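Local coordinates for 2-dehydropantoate 2-reductase (Geobacter metallireducens, PDB 3HN2), which probably catalyses the NADPH-dependent reduction of 2-dehydropantoate (ketopantoate) to (R)-pantoate, the second of two steps that make (R)-pantoate for pantothenate biosynthesis, at residues L15-R23 / L44-L55; G142-E150 / F166-T176. One frame throughout, in Å; residues are numbered along the deposited sequence.

Contact 1: residues L15-R23 / L44-L55; sequences LYYGALLQR and LKVFSINGDFTL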
ATOM      1  N   LEU A  15     -10.057  18.044 -10.611  1.00 46.91           N
ATOM      2  CA  LEU A  15     -10.278  17.660 -11.997  1.00 45.69           C
ATOM      3  C   LEU A  15     -10.651  16.189 -12.103  1.00 50.47           C
ATOM      4  O   LEU A  15     -11.633  15.852 -12.763  1.00 52.63           O
ATOM      5  CB  LEU A  15      -9.047  17.962 -12.855  1.00 44.87           C
ATOM      6  CG  LEU A  15      -8.755  19.400 -13.301  1.00 45.50           C
ATOM      7  CD1 LEU A  15      -7.455  19.447 -14.080  1.00 49.05           C
ATOM      8  CD2 LEU A  15      -9.883  19.983 -14.142  1.00 46.06           C
ATOM      9  N   TYR A  16      -9.875  15.333 -11.433  1.00 52.78           N
ATOM     10  CA  TYR A  16     -10.083  13.880 -11.437  1.00 50.04           C
ATOM     11  C   TYR A  16     -11.476  13.471 -10.976  1.00 47.21           C
ATOM     12  O   TYR A  16     -12.141  12.683 -11.644  1.00 52.30           O
ATOM     13  CB  TYR A  16      -9.023  13.180 -10.582  1.00 49.56           C
ATOM     14  CG  TYR A  16      -9.235  11.692 -10.395  1.00 53.11           C
ATOM     15  CD1 TYR A  16      -9.070  10.799 -11.456  1.00 59.61           C
ATOM     16  CD2 TYR A  16      -9.582  11.171  -9.149  1.00 66.88           C
ATOM     17  CE1 TYR A  16      -9.260   9.426 -11.282  1.00 49.42           C
ATOM     18  CE2 TYR A  16      -9.766   9.801  -8.962  1.00 65.12           C
ATOM     19  CZ  TYR A  16      -9.601   8.935 -10.032  1.00 59.05           C
ATOM     20  OH  TYR A  16      -9.788   7.583  -9.849  1.00 65.79           O
ATOM     21  N   TYR A  17     -11.909  14.013  -9.843  1.00 46.14           N
ATOM     22  CA  TYR A  17     -13.232  13.702  -9.312  1.00 50.38           C
ATOM     23  C   TYR A  17     -14.359  14.301 -10.144  1.00 48.09           C
ATOM     24  O   TYR A  17     -15.383  13.656 -10.352  1.00 50.90           O
ATOM     25  CB  TYR A  17     -13.351  14.115  -7.843  1.00 48.72           C
ATOM     26  CG  TYR A  17     -12.572  13.224  -6.903  1.00 51.84           C
ATOM     27  CD1 TYR A  17     -12.609  11.834  -7.029  1.00 48.06           C
ATOM     28  CD2 TYR A  17     -11.804  13.770  -5.879  1.00 56.99           C
ATOM     29  CE1 TYR A  17     -11.889  11.013  -6.164  1.00 50.14           C
ATOM     30  CE2 TYR A  17     -11.086  12.962  -5.009  1.00 54.54           C
ATOM     31  CZ  TYR A  17     -11.134  11.588  -5.154  1.00 55.06           C
ATOM     32  OH  TYR A  17     -10.420  10.798  -4.286  1.00 61.31           O
ATOM     33  N   GLY A  18     -14.150  15.517 -10.637  1.00 49.29           N
ATOM     34  CA  GLY A  18     -15.126  16.179 -11.500  1.00 54.85           C
ATOM     35  C   GLY A  18     -15.300  15.486 -12.839  1.00 54.31           C
ATOM     36  O   GLY A  18     -16.412  15.428 -13.373  1.00 58.19           O
ATOM     37  N   ALA A  19     -14.198  14.964 -13.377  1.00 52.18           N
ATOM     38  CA  ALA A  19     -14.218  14.223 -14.635  1.00 51.86           C
ATOM     39  C   ALA A  19     -14.948  12.898 -14.489  1.00 52.35           C
ATOM     40  O   ALA A  19     -15.650  12.480 -15.405  1.00 57.73           O
ATOM     41  CB  ALA A  19     -12.814  13.993 -15.149  1.00 50.05           C
ATOM     42  N   LEU A  20     -14.786  12.251 -13.337  1.00 51.44           N
ATOM     43  CA  LEU A  20     -15.506  11.018 -13.045  1.00 55.12           C
ATOM     44  C   LEU A  20     -16.985  11.298 -12.788  1.00 57.58           C
ATOM     45  O   LEU A  20     -17.847  10.491 -13.149  1.00 62.27           O
ATOM     46  CB  LEU A  20     -14.889  10.276 -11.855  1.00 51.80           C
ATOM     47  CG  LEU A  20     -13.486   9.665 -11.974  1.00 61.52           C
ATOM     48  CD1 LEU A  20     -13.120   9.002 -10.664  1.00 68.27           C
ATOM     49  CD2 LEU A  20     -13.354   8.669 -13.122  1.00 53.68           C
ATOM     50  N   LEU A  21     -17.268  12.447 -12.173  1.00 57.78           N
ATOM     51  CA  LEU A  21     -18.645  12.857 -11.900  1.00 56.79           C
ATOM     52  C   LEU A  21     -19.473  13.091 -13.164  1.00 58.07           C
ATOM     53  O   LEU A  21     -20.579  12.565 -13.268  1.00 63.75           O
ATOM     54  CB  LEU A  21     -18.694  14.073 -10.970  1.00 52.41           C
ATOM     55  CG  LEU A  21     -18.537  13.790  -9.470  1.00 58.44           C
ATOM     56  CD1 LEU A  21     -18.082  15.041  -8.735  1.00 62.35           C
ATOM     57  CD2 LEU A  21     -19.809  13.220  -8.837  1.00 60.06           C
ATOM     58  N   GLN A  22     -18.942  13.837 -14.134  1.00 56.68           N
ATOM     59  CA  GLN A  22     -19.680  14.046 -15.387  1.00 59.10           C
ATOM     60  C   GLN A  22     -19.652  12.839 -16.331  1.00 56.72           C
ATOM     61  O   GLN A  22     -20.550  12.692 -17.162  1.00 57.61           O
ATOM     62  CB  GLN A  22     -19.266  15.337 -16.111  1.00 61.57           C
ATOM     63  CG  GLN A  22     -18.078  15.229 -17.049  1.00 60.79           C
ATOM     64  CD  GLN A  22     -17.961  16.424 -17.984  1.00 60.23           C
ATOM     65  OE1 GLN A  22     -18.016  16.273 -19.202  1.00 65.78           O
ATOM     66  NE2 GLN A  22     -17.804  17.616 -17.417  1.00 61.37           N
ATOM     67  N   ARG A  23     -18.641  11.976 -16.188  1.00 55.87           N
ATOM     68  CA  ARG A  23     -18.543  10.744 -16.981  1.00 53.48           C
ATOM     69  C   ARG A  23     -19.716   9.816 -16.684  1.00 54.80           C
ATOM     70  O   ARG A  23     -20.144   9.061 -17.551  1.00 57.87           O
ATOM     71  CB  ARG A  23     -17.221  10.025 -16.714  1.00 56.79           C
ATOM     72  CG  ARG A  23     -16.743   9.109 -17.838  1.00 57.06           C
ATOM     73  CD  ARG A  23     -17.025   7.638 -17.557  1.00 62.93           C
ATOM     74  NE  ARG A  23     -16.291   7.137 -16.394  1.00 78.93           N
ATOM     75  CZ  ARG A  23     -15.076   6.595 -16.437  1.00 77.71           C
ATOM     76  NH1 ARG A  23     -14.503   6.169 -15.318  1.00 66.76           N
ATOM     77  NH2 ARG A  23     -14.431   6.477 -17.592  1.00 77.69           N
ATOM     78  N   LEU A  44     -10.379  17.845 -21.477  1.00 84.87           N
ATOM     79  CA  LEU A  44      -9.335  17.261 -20.633  1.00 84.40           C
ATOM     80  C   LEU A  44      -9.202  15.745 -20.787  1.00 82.56           C
ATOM     81  O   LEU A  44     -10.190  15.035 -20.988  1.00 84.20           O
ATOM     82  CB  LEU A  44      -9.484  17.683 -19.162  1.00 85.27           C
ATOM     83  CG  LEU A  44     -10.731  17.350 -18.337  1.00 82.38           C
ATOM     84  CD1 LEU A  44     -10.506  16.123 -17.479  1.00 82.07           C
ATOM     85  CD2 LEU A  44     -11.111  18.533 -17.469  1.00 87.15           C
ATOM     86  N   LYS A  45      -7.962  15.271 -20.696  1.00 79.19           N
ATOM     87  CA  LYS A  45      -7.650  13.853 -20.803  1.00 76.74           C
ATOM     88  C   LYS A  45      -7.302  13.300 -19.430  1.00 73.63           C
ATOM     89  O   LYS A  45      -6.442  13.845 -18.737  1.00 76.70           O
ATOM     90  CB  LYS A  45      -6.472  13.626 -21.755  1.00 78.26           C
ATOM     91  CG  LYS A  45      -6.640  14.220 -23.144  1.00 84.12           C
ATOM     92  CD  LYS A  45      -5.722  13.524 -24.135  1.00 91.00           C
ATOM     93  CE  LYS A  45      -6.143  13.794 -25.568  1.00 94.12           C
ATOM     94  NZ  LYS A  45      -5.457  12.881 -26.523  1.00 86.08           N
ATOM     95  N   VAL A  46      -7.974  12.223 -19.036  1.00 68.49           N
ATOM     96  CA  VAL A  46      -7.663  11.552 -17.777  1.00 60.91           C
ATOM     97  C   VAL A  46      -6.943  10.243 -18.062  1.00 55.11           C
ATOM     98  O   VAL A  46      -7.476   9.358 -18.728  1.00 51.30           O
ATOM     99  CB  VAL A  46      -8.925  11.296 -16.912  1.00 59.39           C
ATOM    100  CG1 VAL A  46      -8.577  10.507 -15.655  1.00 46.23           C
ATOM    101  CG2 VAL A  46      -9.576  12.606 -16.528  1.00 62.72           C
ATOM    102  N   PHE A  47      -5.718  10.143 -17.564  1.00 54.40           N
ATOM    103  CA  PHE A  47      -4.953   8.912 -17.649  1.00 55.73           C
ATOM    104  C   PHE A  47      -5.004   8.226 -16.293  1.00 58.25           C
ATOM    105  O   PHE A  47      -4.676   8.826 -15.274  1.00 58.42           O
ATOM    106  CB  PHE A  47      -3.513   9.192 -18.088  1.00 50.86           C
ATOM    107  CG  PHE A  47      -3.415   9.970 -19.371  1.00 53.78           C
ATOM    108  CD1 PHE A  47      -3.124  11.330 -19.355  1.00 66.25           C
ATOM    109  CD2 PHE A  47      -3.633   9.348 -20.597  1.00 59.12           C
ATOM    110  CE1 PHE A  47      -3.043  12.056 -20.542  1.00 70.64           C
ATOM    111  CE2 PHE A  47      -3.553  10.066 -21.789  1.00 60.03           C
ATOM    112  CZ  PHE A  47      -3.257  11.421 -21.760  1.00 66.19           C
ATOM    113  N   SER A  48      -5.451   6.975 -16.286  1.00 61.53           N
ATOM    114  CA  SER A  48      -5.579   6.215 -15.050  1.00 65.73           C
ATOM    115  C   SER A  48      -4.878   4.870 -15.135  1.00 64.98           C
ATOM    116  O   SER A  48      -4.518   4.402 -16.216  1.00 66.29           O
ATOM    117  CB  SER A  48      -7.054   5.988 -14.705  1.00 65.06           C
ATOM    118  OG  SER A  48      -7.671   7.179 -14.262  1.00 80.75           O
ATOM    119  N   ILE A  49      -4.692   4.257 -13.974  1.00 62.14           N
ATOM    120  CA  ILE A  49      -4.298   2.862 -13.889  1.00 64.32           C
ATOM    121  C   ILE A  49      -5.512   1.984 -14.207  1.00 66.82           C
ATOM    122  O   ILE A  49      -5.369   0.830 -14.621  1.00 66.24           O
ATOM    123  CB  ILE A  49      -3.743   2.526 -12.495  1.00 65.45           C
ATOM    124  CG1 ILE A  49      -4.602   3.179 -11.403  1.00 56.41           C
ATOM    125  CG2 ILE A  49      -2.295   2.990 -12.383  1.00 65.87           C
ATOM    126  CD1 ILE A  49      -4.592   2.446 -10.088  1.00 51.75           C
ATOM    127  N   ASN A  50      -6.702   2.554 -14.018  1.00 65.90           N
ATOM    128  CA  ASN A  50      -7.969   1.894 -14.299  1.00 64.38           C
ATOM    129  C   ASN A  50      -8.479   2.191 -15.712  1.00 67.73           C
ATOM    130  O   ASN A  50      -9.687   2.312 -15.929  1.00 67.97           O
ATOM    131  CB  ASN A  50      -9.020   2.327 -13.270  1.00 61.58           C
ATOM    132  CG  ASN A  50      -8.611   2.023 -11.842  1.00 62.49           C
ATOM    133  OD1 ASN A  50      -7.778   1.152 -11.589  1.00 58.75           O
ATOM    134  ND2 ASN A  50      -9.207   2.740 -10.896  1.00 57.98           N
ATOM    135  N   GLY A  51      -7.558   2.311 -16.667  1.00 69.81           N
ATOM    136  CA  GLY A  51      -7.906   2.621 -18.055  1.00 70.49           C
ATOM    137  C   GLY A  51      -8.171   4.099 -18.286  1.00 69.90           C
ATOM    138  O   GLY A  51      -8.925   4.730 -17.540  1.00 60.72           O
ATOM    139  N   ASP A  52      -7.555   4.645 -19.333  1.00 72.34           N
ATOM    140  CA  ASP A  52      -7.648   6.073 -19.646  1.00 74.59           C
ATOM    141  C   ASP A  52      -8.980   6.432 -20.301  1.00 72.91           C
ATOM    142  O   ASP A  52      -9.594   5.599 -20.971  1.00 75.94           O
ATOM    143  CB  ASP A  52      -6.490   6.502 -20.562  1.00 74.62           C
ATOM    144  CG  ASP A  52      -5.119   6.085 -20.033  1.00 85.71           C
ATOM    145  OD1 ASP A  52      -4.154   6.088 -20.825  1.00 98.25           O
ATOM    146  OD2 ASP A  52      -4.996   5.752 -18.835  1.00 92.76           O
ATOM    147  N   PHE A  53      -9.427   7.669 -20.091  1.00 69.95           N
ATOM    148  CA  PHE A  53     -10.582   8.207 -20.813  1.00 70.70           C
ATOM    149  C   PHE A  53     -10.431   9.701 -21.106  1.00 72.04           C
ATOM    150  O   PHE A  53      -9.641  10.395 -20.466  1.00 73.91           O
ATOM    151  CB  PHE A  53     -11.913   7.884 -20.104  1.00 66.67           C
ATOM    152  CG  PHE A  53     -12.225   8.764 -18.921  1.00 68.63           C
ATOM    153  CD1 PHE A  53     -11.687   8.490 -17.669  1.00 65.53           C
ATOM    154  CD2 PHE A  53     -13.095   9.846 -19.050  1.00 59.26           C
ATOM    155  CE1 PHE A  53     -11.992   9.294 -16.570  1.00 53.12           C
ATOM    156  CE2 PHE A  53     -13.395  10.654 -17.960  1.00 55.98           C
ATOM    157  CZ  PHE A  53     -12.843  10.376 -16.717  1.00 48.26           C
ATOM    158  N   THR A  54     -11.185  10.185 -22.086  1.00 74.15           N
ATOM    159  CA  THR A  54     -11.070  11.567 -22.537  1.00 76.51           C
ATOM    160  C   THR A  54     -12.446  12.217 -22.661  1.00 78.39           C
ATOM    161  O   THR A  54     -13.346  11.667 -23.298  1.00 80.18           O
ATOM    162  CB  THR A  54     -10.336  11.657 -23.898  1.00 76.22           C
ATOM    163  OG1 THR A  54     -10.914  10.723 -24.816  1.00 84.21           O
ATOM    164  CG2 THR A  54      -8.856  11.340 -23.745  1.00 67.60           C
ATOM    165  N   LEU A  55     -12.609  13.377 -22.034  1.00 80.14           N
ATOM    166  CA  LEU A  55     -13.826  14.165 -22.196  1.00 81.90           C
ATOM    167  C   LEU A  55     -13.615  15.166 -23.323  1.00 84.40           C
ATOM    168  O   LEU A  55     -12.797  16.080 -23.185  1.00 87.17           O
ATOM    169  CB  LEU A  55     -14.190  14.900 -20.904  1.00 80.57           C
ATOM    170  CG  LEU A  55     -14.655  14.089 -19.695  1.00 80.37           C
ATOM    171  CD1 LEU A  55     -14.623  14.967 -18.459  1.00 73.16           C
ATOM    172  CD2 LEU A  55     -16.044  13.497 -19.904  1.00 79.99           C
TER
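A19 sits where helix 15-23 of the Rossmann-type domain lies across the antiparallel hairpin made by strands 44-48 and 53-55. The axes run nearly at right angles, 101° for helix and strand 44-48. The methyl of A19 meets V46 CG2 at 3.8 Å and also touches L44 CD1, F53 CZ and L55 CD1; alanine suits the place because these four side chains already close on its one carbon, and a longer side chain would collide with them. On the buried side L15 reaches L44, CD2 to CD2 at 3.8 Å. Y16 turns a ring edge to the hairpin: its CD1 lies 4.2 Å from V46 CG1, while the ring stacks on H140 of strand 137-140, which pairs with strand 44-48.

Toward the R23 end of the helix the contact is more open to solvent, and long, partly polar chains suit the margin. The bent chain of R23 lays its guanidinium over one face of the F53 ring, a cation-pi contact with CZ 4.2 Å from the centroid and the two planes 35° apart. F53 has CG wedged between its backbone N and carbonyl carbon (chi1 79°), which holds the ring up against the helix, with A19 O at its edge and L20 CD2 3.8 Å from its CE1. A serine in place of F53 would probably leave the R23 guanidinium without its aromatic platform and open a gap beside A19 and L20. On the partly exposed border, the aliphatic part of Q22 lies against L55, and even its amide oxygen makes a van der Waals contact there, OE1 standing 3.5 Å from L55 CD2.

Contact 2: residues G142-E150 / F166-T176; sequences GAGRIILGE and FRQAGVDCRTT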
ATOM      1  N   GLY A 142      -3.138   5.815  -8.426  1.00 51.59           N
ATOM      2  CA  GLY A 142      -3.657   4.864  -7.446  1.00 51.58           C
ATOM      3  C   GLY A 142      -4.747   5.413  -6.545  1.00 52.07           C
ATOM      4  O   GLY A 142      -4.971   6.625  -6.495  1.00 49.14           O
ATOM      5  N   ALA A 143      -5.417   4.497  -5.844  1.00 50.98           N
ATOM      6  CA  ALA A 143      -6.437   4.797  -4.832  1.00 44.12           C
ATOM      7  C   ALA A 143      -7.558   5.712  -5.339  1.00 44.23           C
ATOM      8  O   ALA A 143      -7.972   5.598  -6.492  1.00 46.76           O
ATOM      9  CB  ALA A 143      -5.783   5.342  -3.551  1.00 35.68           C
ATOM     10  N   GLY A 144      -8.047   6.608  -4.486  1.00 43.28           N
ATOM     11  CA  GLY A 144      -9.072   7.565  -4.884  1.00 44.35           C
ATOM     12  C   GLY A 144     -10.276   7.547  -3.968  1.00 49.26           C
ATOM     13  O   GLY A 144     -11.228   8.299  -4.178  1.00 49.58           O
ATOM     14  N   ARG A 145     -10.229   6.689  -2.951  1.00 52.11           N
ATOM     15  CA  ARG A 145     -11.338   6.521  -2.012  1.00 48.09           C
ATOM     16  C   ARG A 145     -11.583   7.761  -1.146  1.00 46.50           C
ATOM     17  O   ARG A 145     -10.668   8.549  -0.906  1.00 46.91           O
ATOM     18  CB  ARG A 145     -11.140   5.265  -1.154  1.00 49.78           C
ATOM     19  CG  ARG A 145      -9.976   5.311  -0.195  1.00 64.96           C
ATOM     20  CD  ARG A 145     -10.006   4.113   0.740  1.00 82.32           C
ATOM     21  NE  ARG A 145      -9.117   4.300   1.883  1.00101.24           N
ATOM     22  CZ  ARG A 145      -9.472   4.880   3.029  1.00104.48           C
ATOM     23  NH1 ARG A 145     -10.706   5.336   3.201  1.00102.95           N
ATOM     24  NH2 ARG A 145      -8.587   5.004   4.008  1.00113.44           N
ATOM     25  N   ILE A 146     -12.832   7.947  -0.718  1.00 44.64           N
ATOM     26  CA  ILE A 146     -13.239   9.136   0.036  1.00 31.00           C
ATOM     27  C   ILE A 146     -14.072   8.729   1.257  1.00 33.43           C
ATOM     28  O   ILE A 146     -14.931   7.851   1.159  1.00 38.37           O
ATOM     29  CB  ILE A 146     -14.073  10.126  -0.851  1.00 46.69           C
ATOM     30  CG1 ILE A 146     -13.315  10.545  -2.113  1.00 36.16           C
ATOM     31  CG2 ILE A 146     -14.484  11.389  -0.066  1.00 46.07           C
ATOM     32  CD1 ILE A 146     -14.117  11.455  -3.041  1.00 43.19           C
ATOM     33  N   ILE A 147     -13.822   9.362   2.403  1.00 31.39           N
ATOM     34  CA  ILE A 147     -14.692   9.217   3.570  1.00 33.55           C
ATOM     35  C   ILE A 147     -15.465  10.532   3.791  1.00 39.46           C
ATOM     36  O   ILE A 147     -14.860  11.591   3.981  1.00 36.52           O
ATOM     37  CB  ILE A 147     -13.908   8.825   4.849  1.00 31.85           C
ATOM     38  CG1 ILE A 147     -12.887   7.713   4.563  1.00 39.80           C
ATOM     39  CG2 ILE A 147     -14.867   8.389   5.962  1.00 26.27           C
ATOM     40  CD1 ILE A 147     -11.934   7.451   5.719  1.00 28.78           C
ATOM     41  N   LEU A 148     -16.797  10.450   3.767  1.00 38.09           N
ATOM     42  CA  LEU A 148     -17.674  11.637   3.846  1.00 32.21           C
ATOM     43  C   LEU A 148     -18.277  11.866   5.231  1.00 30.21           C
ATOM     44  O   LEU A 148     -18.956  10.996   5.776  1.00 37.73           O
ATOM     45  CB  LEU A 148     -18.810  11.540   2.819  1.00 23.43           C
ATOM     46  CG  LEU A 148     -18.473  11.670   1.331  1.00 14.65           C
ATOM     47  CD1 LEU A 148     -19.702  11.605   0.478  1.00 33.33           C
ATOM     48  CD2 LEU A 148     -17.678  12.935   1.038  1.00 11.17           C
ATOM     49  N   GLY A 149     -18.021  13.042   5.792  1.00 24.70           N
ATOM     50  CA  GLY A 149     -18.636  13.437   7.057  1.00 37.22           C
ATOM     51  C   GLY A 149     -19.326  14.793   6.975  1.00 34.73           C
ATOM     52  O   GLY A 149     -18.944  15.657   6.187  1.00 33.10           O
ATOM     53  N   GLU A 150     -20.350  14.993   7.786  1.00 37.21           N
ATOM     54  CA  GLU A 150     -20.938  16.323   7.879  1.00 49.04           C
ATOM     55  C   GLU A 150     -20.327  17.082   9.045  1.00 47.29           C
ATOM     56  O   GLU A 150     -20.133  16.518  10.129  1.00 51.04           O
ATOM     57  CB  GLU A 150     -22.461  16.270   7.978  1.00 39.23           C
ATOM     58  CG  GLU A 150     -23.016  15.290   8.983  1.00 67.40           C
ATOM     59  CD  GLU A 150     -24.530  15.318   9.055  1.00 76.41           C
ATOM     60  OE1 GLU A 150     -25.079  14.481   9.796  1.00 96.52           O
ATOM     61  OE2 GLU A 150     -25.169  16.167   8.388  1.00 91.35           O
ATOM     62  N   PHE A 166     -21.093   9.395  -5.497  1.00 41.70           N
ATOM     63  CA  PHE A 166     -19.692   9.036  -5.766  1.00 51.79           C
ATOM     64  C   PHE A 166     -19.504   7.581  -6.179  1.00 46.83           C
ATOM     65  O   PHE A 166     -18.764   7.306  -7.116  1.00 47.47           O
ATOM     66  CB  PHE A 166     -18.786   9.352  -4.580  1.00 52.78           C
ATOM     67  CG  PHE A 166     -18.352  10.786  -4.511  1.00 54.08           C
ATOM     68  CD1 PHE A 166     -17.437  11.293  -5.426  1.00 43.17           C
ATOM     69  CD2 PHE A 166     -18.846  11.625  -3.520  1.00 41.69           C
ATOM     70  CE1 PHE A 166     -17.026  12.618  -5.364  1.00 51.10           C
ATOM     71  CE2 PHE A 166     -18.440  12.949  -3.448  1.00 59.62           C
ATOM     72  CZ  PHE A 166     -17.525  13.447  -4.370  1.00 53.89           C
ATOM     73  N   ARG A 167     -20.175   6.664  -5.478  1.00 50.53           N
ATOM     74  CA  ARG A 167     -20.103   5.223  -5.771  1.00 46.39           C
ATOM     75  C   ARG A 167     -20.638   4.869  -7.157  1.00 54.10           C
ATOM     76  O   ARG A 167     -20.111   3.970  -7.815  1.00 61.92           O
ATOM     77  CB  ARG A 167     -20.817   4.400  -4.697  1.00 41.21           C
ATOM     78  CG  ARG A 167     -20.047   4.278  -3.379  1.00 43.61           C
ATOM     79  CD  ARG A 167     -20.684   3.259  -2.430  1.00 43.57           C
ATOM     80  NE  ARG A 167     -22.024   3.660  -1.992  1.00 41.13           N
ATOM     81  CZ  ARG A 167     -22.321   4.172  -0.797  1.00 55.35           C
ATOM     82  NH1 ARG A 167     -23.576   4.503  -0.513  1.00 67.80           N
ATOM     83  NH2 ARG A 167     -21.378   4.354   0.117  1.00 46.73           N
ATOM     84  N   GLN A 168     -21.674   5.592  -7.591  1.00 59.68           N
ATOM     85  CA  GLN A 168     -22.204   5.509  -8.957  1.00 58.32           C
ATOM     86  C   GLN A 168     -21.171   5.911 -10.008  1.00 55.97           C
ATOM     87  O   GLN A 168     -21.185   5.401 -11.130  1.00 55.56           O
ATOM     88  CB  GLN A 168     -23.432   6.410  -9.101  1.00 61.73           C
ATOM     89  CG  GLN A 168     -24.733   5.795  -8.607  1.00 80.98           C
ATOM     90  CD  GLN A 168     -25.344   4.837  -9.610  1.00 92.88           C
ATOM     91  OE1 GLN A 168     -25.503   5.168 -10.787  1.00100.67           O
ATOM     92  NE2 GLN A 168     -25.695   3.641  -9.148  1.00 91.08           N
ATOM     93  N   ALA A 169     -20.283   6.827  -9.627  1.00 54.18           N
ATOM     94  CA  ALA A 169     -19.251   7.349 -10.513  1.00 48.65           C
ATOM     95  C   ALA A 169     -17.984   6.500 -10.480  1.00 44.38           C
ATOM     96  O   ALA A 169     -17.028   6.790 -11.191  1.00 40.90           O
ATOM     97  CB  ALA A 169     -18.937   8.796 -10.153  1.00 47.09           C
ATOM     98  N   GLY A 170     -17.984   5.456  -9.655  1.00 48.32           N
ATOM     99  CA  GLY A 170     -16.856   4.528  -9.579  1.00 53.28           C
ATOM    100  C   GLY A 170     -15.825   4.898  -8.531  1.00 58.67           C
ATOM    101  O   GLY A 170     -14.693   4.399  -8.560  1.00 54.28           O
ATOM    102  N   VAL A 171     -16.216   5.781  -7.612  1.00 57.35           N
ATOM    103  CA  VAL A 171     -15.365   6.179  -6.493  1.00 56.74           C
ATOM    104  C   VAL A 171     -15.759   5.353  -5.271  1.00 55.27           C
ATOM    105  O   VAL A 171     -16.931   5.325  -4.889  1.00 55.68           O
ATOM    106  CB  VAL A 171     -15.485   7.704  -6.184  1.00 58.67           C
ATOM    107  CG1 VAL A 171     -14.532   8.122  -5.061  1.00 47.26           C
ATOM    108  CG2 VAL A 171     -15.210   8.529  -7.432  1.00 62.94           C
ATOM    109  N   ASP A 172     -14.784   4.667  -4.678  1.00 45.05           N
ATOM    110  CA  ASP A 172     -15.014   3.893  -3.461  1.00 43.22           C
ATOM    111  C   ASP A 172     -15.270   4.859  -2.305  1.00 44.66           C
ATOM    112  O   ASP A 172     -14.348   5.465  -1.768  1.00 41.74           O
ATOM    113  CB  ASP A 172     -13.816   2.980  -3.177  1.00 38.45           C
ATOM    114  CG  ASP A 172     -14.060   2.037  -2.019  1.00 39.09           C
ATOM    115  OD1 ASP A 172     -13.346   2.154  -1.004  1.00 45.66           O
ATOM    116  OD2 ASP A 172     -14.960   1.173  -2.119  1.00 53.01           O
ATOM    117  N   CYS A 173     -16.535   5.024  -1.940  1.00 55.30           N
ATOM    118  CA  CYS A 173     -16.911   6.118  -1.047  1.00 46.91           C
ATOM    119  C   CYS A 173     -17.609   5.653   0.223  1.00 45.72           C
ATOM    120  O   CYS A 173     -18.663   5.021   0.170  1.00 48.87           O
ATOM    121  CB  CYS A 173     -17.770   7.126  -1.795  1.00 43.46           C
ATOM    122  SG  CYS A 173     -17.991   8.675  -0.920  1.00 71.76           S
ATOM    123  N   ARG A 174     -17.007   5.979   1.362  1.00 43.28           N
ATOM    124  CA  ARG A 174     -17.496   5.546   2.669  1.00 46.04           C
ATOM    125  C   ARG A 174     -18.174   6.720   3.404  1.00 41.15           C
ATOM    126  O   ARG A 174     -18.248   7.828   2.877  1.00 41.97           O
ATOM    127  CB  ARG A 174     -16.327   4.936   3.473  1.00 44.96           C
ATOM    128  CG  ARG A 174     -16.700   3.999   4.632  1.00 60.77           C
ATOM    129  CD  ARG A 174     -17.738   2.948   4.244  1.00 82.31           C
ATOM    130  NE  ARG A 174     -18.705   2.725   5.320  1.00 91.30           N
ATOM    131  CZ  ARG A 174     -19.960   3.180   5.321  1.00 93.08           C
ATOM    132  NH1 ARG A 174     -20.755   2.925   6.354  1.00 77.78           N
ATOM    133  NH2 ARG A 174     -20.427   3.881   4.294  1.00 90.78           N
ATOM    134  N   THR A 175     -18.681   6.468   4.604  1.00 38.67           N
ATOM    135  CA  THR A 175     -19.353   7.480   5.409  1.00 43.21           C
ATOM    136  C   THR A 175     -19.038   7.252   6.885  1.00 45.84           C
ATOM    137  O   THR A 175     -19.007   6.109   7.349  1.00 48.95           O
ATOM    138  CB  THR A 175     -20.881   7.475   5.119  1.00 43.48           C
ATOM    139  OG1 THR A 175     -21.144   8.350   4.017  1.00 29.93           O
ATOM    140  CG2 THR A 175     -21.714   7.913   6.321  1.00 42.54           C
ATOM    141  N   THR A 176     -18.776   8.340   7.606  1.00 47.11           N
ATOM    142  CA  THR A 176     -18.496   8.265   9.037  1.00 48.08           C
ATOM    143  C   THR A 176     -19.329   9.281   9.836  1.00 45.43           C
ATOM    144  O   THR A 176     -19.868  10.229   9.265  1.00 47.08           O
ATOM    145  CB  THR A 176     -16.975   8.408   9.320  1.00 44.90           C
ATOM    146  OG1 THR A 176     -16.682   7.979  10.657  1.00 46.73           O
ATOM    147  CG2 THR A 176     -16.495   9.847   9.112  1.00 46.25           C
TER
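R174 grips strand 142-150 through both of its backbone polar atoms, forming the centre of a parallel pairing with strand 173-175 that closes a beta-alpha-beta crossover through helix 157-168. R174 N gives the shortest bond, 2.8 Å to I146 O, nearly in line with the carbonyl. R174 O accepts from L148 N at 3.1 Å, the donor standing 47° out of the carbonyl plane. I146 N to D172 O (3.1 Å) and T176 N to L148 O (3.2 Å) extend the pairing at its two ends. G170, just after the helix, has the positive phi of a Schellman motif, which suits glycine; R167 NH2 reaches past the turn to C173 O.

Between strands and helix, I146, L148 and C173 face the helix with apolar groups suited to burial. L148 CD1 touches C173 SG at 3.7 Å and approaches the F166 ring obliquely. On the other face of the sheet, I147 CG2 meets the T176 methyl, CG2 to CG2. Having CG1 anti to its carbonyl carbon (chi1 -56°), I146 extends its chain across to F166, where CD1 lies over one ring face in a CH-pi contact, 4.1 Å from the centroid.

Both segments of contact 1 come earlier in the sequence than those of contact 2, and the centres of the two contacts lie about 16 Å apart. Helix 14-23 joins them: one side packs on the hairpin of the three-stranded sheet, while another carries Y17 and L20 to V171 and I146 beside the large mixed sheet. The Y17 OH and G144 O are 2.6 Å apart, a probable hydrogen bond, and L20 O packs on A169. Contact 2 adds the outermost strand, 173-175, at one end of the eight-stranded order, whereas contact 1 links this helix of the nucleotide-binding fold to the smaller sheet. Both also touch the second subunit, placing them near the dimer interface.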